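Local structure of periplasmic binding protein (Agrobacterium tumefaciens str. B6, 5L9G) at residues A[244-250]-A[316-322]; A[54-58]-A[74-79]. The protein binds the opine mannopine as the periplasmic component MotA and probably delivers it to an ABC transporter for uptake. All blocks are in the same frame, centred on the assembly; numbering follows the deposited sequence.

How the contacts relate
Both contacts reach the same mixed sheet, in which strands 76-80 and 240-256 are antiparallel neighbours, yet they lie on opposite sides of the chain's centre with their own centres about 26 Å apart. Contact 1 (244-250 with 316-322) is partly buried and is mostly main-chain work: a short parallel pairing adds strand 320-321 to strand 240-256. Contact 2 (54-58 with 74-79) is more fully buried and depends on side chains, because strand 23-27 runs between its two strands and an indole, a phenyl ring and a carboxylate span the gap. Contact 2 bonds mannopine directly, through Gln58 and Gln78; contact 1 comes near the ligand at Gly250.

Contact 1 (A[244-250]-A[316-322]); sequences FNDAQLG and VAVQYSV
Segment 316-322 grips Leu249 through both its backbone N and its backbone O: Leu249 N donates to Tyr320 O at 2.9 Å, nearly straight at 173°, and Leu249 O accepts from Val322 N at 3.0 Å. A longer bond, Tyr320 N to Ala247 O at 3.3 Å, extends this parallel pairing, and Asp246 N to Val318 O closes it at the corner of the chain. The Tyr320 ring, swung between its own backbone N and carbonyl carbon (chi1 71°), leans against the extended Gln248 chain, with Tyr320 CZ 3.6 Å from Gln248 CB. Leu249 emerges on the other face, where its CD2 meets Val316 CG2 at 3.9 Å. Gln319 runs beside the Phe244 ring, its amide turned 47° from the ring plane, and Gln319 CB lies 3.3 Å from Ala247 O. Further out, Ser122 binds Gln319 OE1, while Ala310 O and Asn315 O receive its NE2. Arg174 forms a salt bridge with Asp246, whose other carboxylate oxygen takes the Met140 amide. The buried Gln319 amide is thus satisfied at both atoms, and backbone bonding sets the register while polar side chains tie the paired segments to their surroundings.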
# COMPACT_ATOMS: atom_id res chain seq x y z
N PHE A 244 0.13 11.93 -9.65
CA PHE A 244 -0.91 10.96 -9.29
C PHE A 244 -1.53 10.38 -10.58
O PHE A 244 -2.40 9.50 -10.49
CB PHE A 244 -2.01 11.61 -8.44
CG PHE A 244 -1.60 11.84 -7.00
CD1 PHE A 244 -1.73 10.82 -6.05
CD2 PHE A 244 -1.09 13.06 -6.58
CE1 PHE A 244 -1.35 11.04 -4.71
CE2 PHE A 244 -0.71 13.27 -5.25
CZ PHE A 244 -0.84 12.26 -4.33
N ASN A 245 -1.12 10.89 -11.79
CA ASN A 245 -1.67 10.37 -13.05
C ASN A 245 -1.35 8.88 -13.19
O ASN A 245 -0.19 8.49 -13.01
CB ASN A 245 -1.12 11.13 -14.26
CG ASN A 245 -1.87 10.78 -15.52
OD1 ASN A 245 -3.09 10.98 -15.61
ND2 ASN A 245 -1.19 10.14 -16.46
N ASP A 246 -2.38 8.05 -13.44
CA ASP A 246 -2.25 6.58 -13.55
C ASP A 246 -1.87 5.89 -12.24
O ASP A 246 -1.47 4.72 -12.25
CB ASP A 246 -1.27 6.17 -14.67
CG ASP A 246 -1.83 6.23 -16.07
OD1 ASP A 246 -3.08 6.31 -16.21
OD2 ASP A 246 -1.02 6.15 -17.02
N ALA A 247 -1.99 6.60 -11.10
CA ALA A 247 -1.67 5.95 -9.83
C ALA A 247 -2.85 5.05 -9.39
O ALA A 247 -4.00 5.25 -9.81
CB ALA A 247 -1.38 7.00 -8.76
N GLN A 248 -2.55 4.05 -8.56
CA GLN A 248 -3.57 3.16 -8.03
C GLN A 248 -3.90 3.65 -6.62
O GLN A 248 -3.01 3.80 -5.78
CB GLN A 248 -3.05 1.72 -7.97
CG GLN A 248 -4.09 0.73 -7.41
CD GLN A 248 -3.52 -0.66 -7.34
OE1 GLN A 248 -3.73 -1.45 -8.23
NE2 GLN A 248 -2.66 -0.94 -6.41
N LEU A 249 -5.20 3.88 -6.36
CA LEU A 249 -5.69 4.32 -5.05
C LEU A 249 -5.89 3.07 -4.21
O LEU A 249 -6.74 2.23 -4.52
CB LEU A 249 -7.00 5.13 -5.23
CG LEU A 249 -7.75 5.59 -3.96
CD1 LEU A 249 -6.87 6.44 -3.07
CD2 LEU A 249 -9.00 6.38 -4.34
N GLY A 250 -5.03 2.91 -3.21
CA GLY A 250 -5.05 1.75 -2.33
C GLY A 250 -5.67 2.04 -0.99
O GLY A 250 -5.90 3.20 -0.64
N VAL A 316 -7.96 11.75 -6.95
CA VAL A 316 -8.79 10.59 -7.32
C VAL A 316 -9.17 10.62 -8.81
O VAL A 316 -9.15 9.56 -9.46
CB VAL A 316 -10.04 10.45 -6.39
CG1 VAL A 316 -10.94 9.30 -6.85
CG2 VAL A 316 -9.60 10.21 -4.96
N ALA A 317 -9.45 11.82 -9.36
CA ALA A 317 -9.85 12.01 -10.76
C ALA A 317 -8.88 11.40 -11.78
O ALA A 317 -9.32 11.01 -12.86
CB ALA A 317 -10.07 13.48 -11.06
N VAL A 318 -7.58 11.29 -11.43
CA VAL A 318 -6.56 10.76 -12.35
C VAL A 318 -6.05 9.38 -11.94
O VAL A 318 -5.09 8.87 -12.54
CB VAL A 318 -5.41 11.76 -12.60
CG1 VAL A 318 -5.94 13.02 -13.29
CG2 VAL A 318 -4.65 12.10 -11.30
N GLN A 319 -6.73 8.77 -10.95
CA GLN A 319 -6.38 7.46 -10.43
C GLN A 319 -7.48 6.45 -10.72
O GLN A 319 -8.53 6.78 -11.28
CB GLN A 319 -6.16 7.54 -8.88
CG GLN A 319 -4.94 8.34 -8.47
CD GLN A 319 -4.76 8.31 -6.99
OE1 GLN A 319 -4.23 7.35 -6.42
NE2 GLN A 319 -5.29 9.33 -6.31
N TYR A 320 -7.24 5.20 -10.37
CA TYR A 320 -8.25 4.15 -10.42
C TYR A 320 -8.06 3.40 -9.09
O TYR A 320 -6.94 3.36 -8.57
CB TYR A 320 -8.07 3.23 -11.65
CG TYR A 320 -6.86 2.33 -11.52
CD1 TYR A 320 -5.57 2.83 -11.70
CD2 TYR A 320 -6.99 1.02 -11.08
CE1 TYR A 320 -4.45 2.04 -11.49
CE2 TYR A 320 -5.87 0.23 -10.83
CZ TYR A 320 -4.61 0.74 -11.07
OH TYR A 320 -3.50 -0.03 -10.83
N SER A 321 -9.14 2.84 -8.52
CA SER A 321 -9.06 2.12 -7.25
C SER A 321 -8.61 0.68 -7.42
O SER A 321 -9.01 0.02 -8.39
CB SER A 321 -10.39 2.15 -6.51
OG SER A 321 -10.66 3.44 -5.97
N VAL A 322 -7.82 0.16 -6.46
CA VAL A 322 -7.44 -1.26 -6.47
C VAL A 322 -8.74 -2.09 -6.40
O VAL A 322 -9.70 -1.65 -5.75
CB VAL A 322 -6.44 -1.61 -5.31
CG1 VAL A 322 -7.07 -1.39 -3.93
CG2 VAL A 322 -5.88 -3.03 -5.43

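Contact 2 (A[54-58]-A[74-79]); sequences QDTFQ and WDIIQI. With MO0 (mannopine), chain C.
Trp74 meets both Asp55 and Phe57 with its indole. Its NE1 donates to Asp55 OD2 at 2.8 Å, the bond nearly straight (169°) and within the indole plane; the carboxylate stands almost perpendicular to the ring and receives the N-H on the anti side of OD2, tilted out of its own plane. Asp55 OD1 meanwhile accepts from Thr56 N, so both carboxylate oxygens are engaged and the group's rotation is restrained. At its far end, Trp74 CH2 presses on Phe57 CB at 3.4 Å, and CZ3 lies over one face of the phenyl ring, toward its rim. The two rings meet at an oblique angle of 42°. With chi1 at 78°, Phe57, just past the end of strand 52-56, drops toward strand 76-80, bringing its CZ 4.1 Å from Ile77 CB. The same CZ of Phe57 comes within 3.2 Å of Gln78 O. The Gln78 side chain bends at its second torsion, and its NE2 makes a weak hydrogen bond of 3.1 Å to mannopine OAM; Ser27 and Trp32 both hydrogen-bond to its OE1 and would fix the amide's orientation. Ile79 CG2 meets the edge of the Phe57 ring, 4.0 Å from Phe57 CZ, while Ile79 CA and CB lie against mannopine OAB. From the first segment, Gln58 O accepts a bond from mannopine OAC at 3.1 Å. The segments belong to a beta-alpha-beta crossover, strand 52-56, helix 61-69 and strand 76-80, with strand 23-27 parallel between the two strands. Helix 61-69 packs on Phe57, Trp74 and Ile77 through Glu62 and Ala63, while helix 30-48 touches Gln78 and strand 240-256 borders strand 76-80.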
# COMPACT_ATOMS: atom_id res chain seq x y z
N GLN A 54 6.23 -3.76 18.87
CA GLN A 54 6.18 -3.62 17.41
C GLN A 54 7.03 -4.70 16.72
O GLN A 54 8.05 -5.14 17.26
CB GLN A 54 6.74 -2.26 16.98
CG GLN A 54 5.91 -1.05 17.35
CD GLN A 54 6.56 0.18 16.78
OE1 GLN A 54 6.78 0.31 15.57
NE2 GLN A 54 6.95 1.10 17.66
N ASP A 55 6.65 -5.05 15.49
CA ASP A 55 7.42 -5.90 14.61
C ASP A 55 7.22 -5.36 13.18
O ASP A 55 6.40 -4.46 12.98
CB ASP A 55 7.06 -7.39 14.72
CG ASP A 55 8.17 -8.33 14.28
OD1 ASP A 55 9.22 -7.84 13.81
OD2 ASP A 55 8.00 -9.57 14.42
N THR A 56 8.00 -5.85 12.21
CA THR A 56 7.87 -5.38 10.82
C THR A 56 7.88 -6.58 9.89
O THR A 56 8.51 -7.60 10.20
CB THR A 56 8.97 -4.36 10.42
OG1 THR A 56 10.23 -5.03 10.46
CG2 THR A 56 9.01 -3.09 11.32
N PHE A 57 7.18 -6.46 8.76
CA PHE A 57 7.10 -7.49 7.73
C PHE A 57 6.66 -6.84 6.42
O PHE A 57 6.07 -5.75 6.43
CB PHE A 57 6.13 -8.63 8.12
CG PHE A 57 4.66 -8.32 7.95
CD1 PHE A 57 4.00 -7.44 8.80
CD2 PHE A 57 3.93 -8.89 6.89
CE1 PHE A 57 2.65 -7.14 8.61
CE2 PHE A 57 2.58 -8.60 6.72
CZ PHE A 57 1.95 -7.72 7.57
N GLN A 58 6.91 -7.53 5.30
CA GLN A 58 6.55 -6.99 3.99
C GLN A 58 5.51 -7.80 3.27
O GLN A 58 4.75 -7.24 2.47
CB GLN A 58 7.79 -6.85 3.08
CG GLN A 58 8.91 -5.95 3.60
CD GLN A 58 8.44 -4.55 3.92
OE1 GLN A 58 7.64 -3.95 3.18
NE2 GLN A 58 8.90 -4.02 5.04
N TRP A 74 2.44 -12.79 16.40
CA TRP A 74 1.81 -11.52 16.03
C TRP A 74 0.34 -11.49 16.44
O TRP A 74 -0.35 -12.52 16.35
CB TRP A 74 1.89 -11.31 14.51
CG TRP A 74 3.28 -11.08 13.98
CD1 TRP A 74 4.39 -10.71 14.68
CD2 TRP A 74 3.66 -11.12 12.60
NE1 TRP A 74 5.45 -10.55 13.82
CE2 TRP A 74 5.04 -10.79 12.54
CE3 TRP A 74 2.99 -11.45 11.41
CZ2 TRP A 74 5.75 -10.78 11.34
CZ3 TRP A 74 3.69 -11.41 10.21
CH2 TRP A 74 5.05 -11.09 10.19
N ASP A 75 -0.14 -10.33 16.90
CA ASP A 75 -1.56 -10.17 17.22
C ASP A 75 -2.24 -9.40 16.10
O ASP A 75 -3.07 -9.97 15.37
CB ASP A 75 -1.76 -9.46 18.57
CG ASP A 75 -1.36 -10.32 19.76
OD1 ASP A 75 -1.90 -11.42 19.89
OD2 ASP A 75 -0.45 -9.93 20.47
N ILE A 76 -1.86 -8.13 15.92
CA ILE A 76 -2.39 -7.27 14.85
C ILE A 76 -1.39 -7.17 13.71
O ILE A 76 -0.20 -6.88 13.93
CB ILE A 76 -2.78 -5.86 15.39
CG1 ILE A 76 -3.80 -5.95 16.56
CG2 ILE A 76 -3.27 -4.92 14.24
CD1 ILE A 76 -3.93 -4.70 17.41
N ILE A 77 -1.88 -7.33 12.47
CA ILE A 77 -1.06 -7.14 11.28
C ILE A 77 -1.68 -6.06 10.42
O ILE A 77 -2.91 -6.04 10.25
CB ILE A 77 -0.80 -8.45 10.47
CG1 ILE A 77 -2.12 -9.20 10.12
CG2 ILE A 77 0.21 -9.35 11.21
CD1 ILE A 77 -1.97 -10.36 9.11
N GLN A 78 -0.83 -5.17 9.90
CA GLN A 78 -1.30 -4.16 8.96
C GLN A 78 -1.08 -4.78 7.58
O GLN A 78 0.05 -5.11 7.22
CB GLN A 78 -0.55 -2.83 9.11
CG GLN A 78 -1.05 -1.75 8.16
CD GLN A 78 -0.32 -1.85 6.84
OE1 GLN A 78 0.90 -1.67 6.78
NE2 GLN A 78 -1.02 -2.24 5.78
N ILE A 79 -2.17 -4.96 6.83
CA ILE A 79 -2.12 -5.52 5.48
C ILE A 79 -2.80 -4.60 4.47
O ILE A 79 -3.52 -3.68 4.86
CB ILE A 79 -2.72 -6.98 5.43
CG1 ILE A 79 -4.21 -7.00 5.87
CG2 ILE A 79 -1.83 -7.97 6.24
CD1 ILE A 79 -5.00 -8.32 5.51
OAB MO0 C . -0.49 -6.78 2.94
CAF MO0 C . 0.87 -6.88 3.23
CAG MO0 C . 1.70 -5.75 2.63
OAC MO0 C . 2.10 -6.09 1.35
CAH MO0 C . 1.06 -4.39 2.74
OAM MO0 C . 0.73 -4.08 4.04
CAI MO0 C . 1.85 -3.24 2.09
OAD MO0 C . 3.09 -3.08 2.71
CAJ MO0 C . 1.06 -1.97 2.03
OAE MO0 C . -0.11 -2.19 1.29
CAK MO0 C . 1.84 -0.76 1.49
N MO0 C . 1.67 0.36 2.43
CA MO0 C . 2.19 1.64 1.88
C MO0 C . 3.52 1.97 2.51
O MO0 C . 4.08 1.12 3.24
CB MO0 C . 1.22 2.79 2.04
CG MO0 C . 1.18 3.33 3.46
CD MO0 C . -0.07 4.09 3.76
OE1 MO0 C . -0.01 5.49 3.72
NE2 MO0 C . -1.14 3.54 4.07
OXT MO0 C . 4.13 3.06 2.25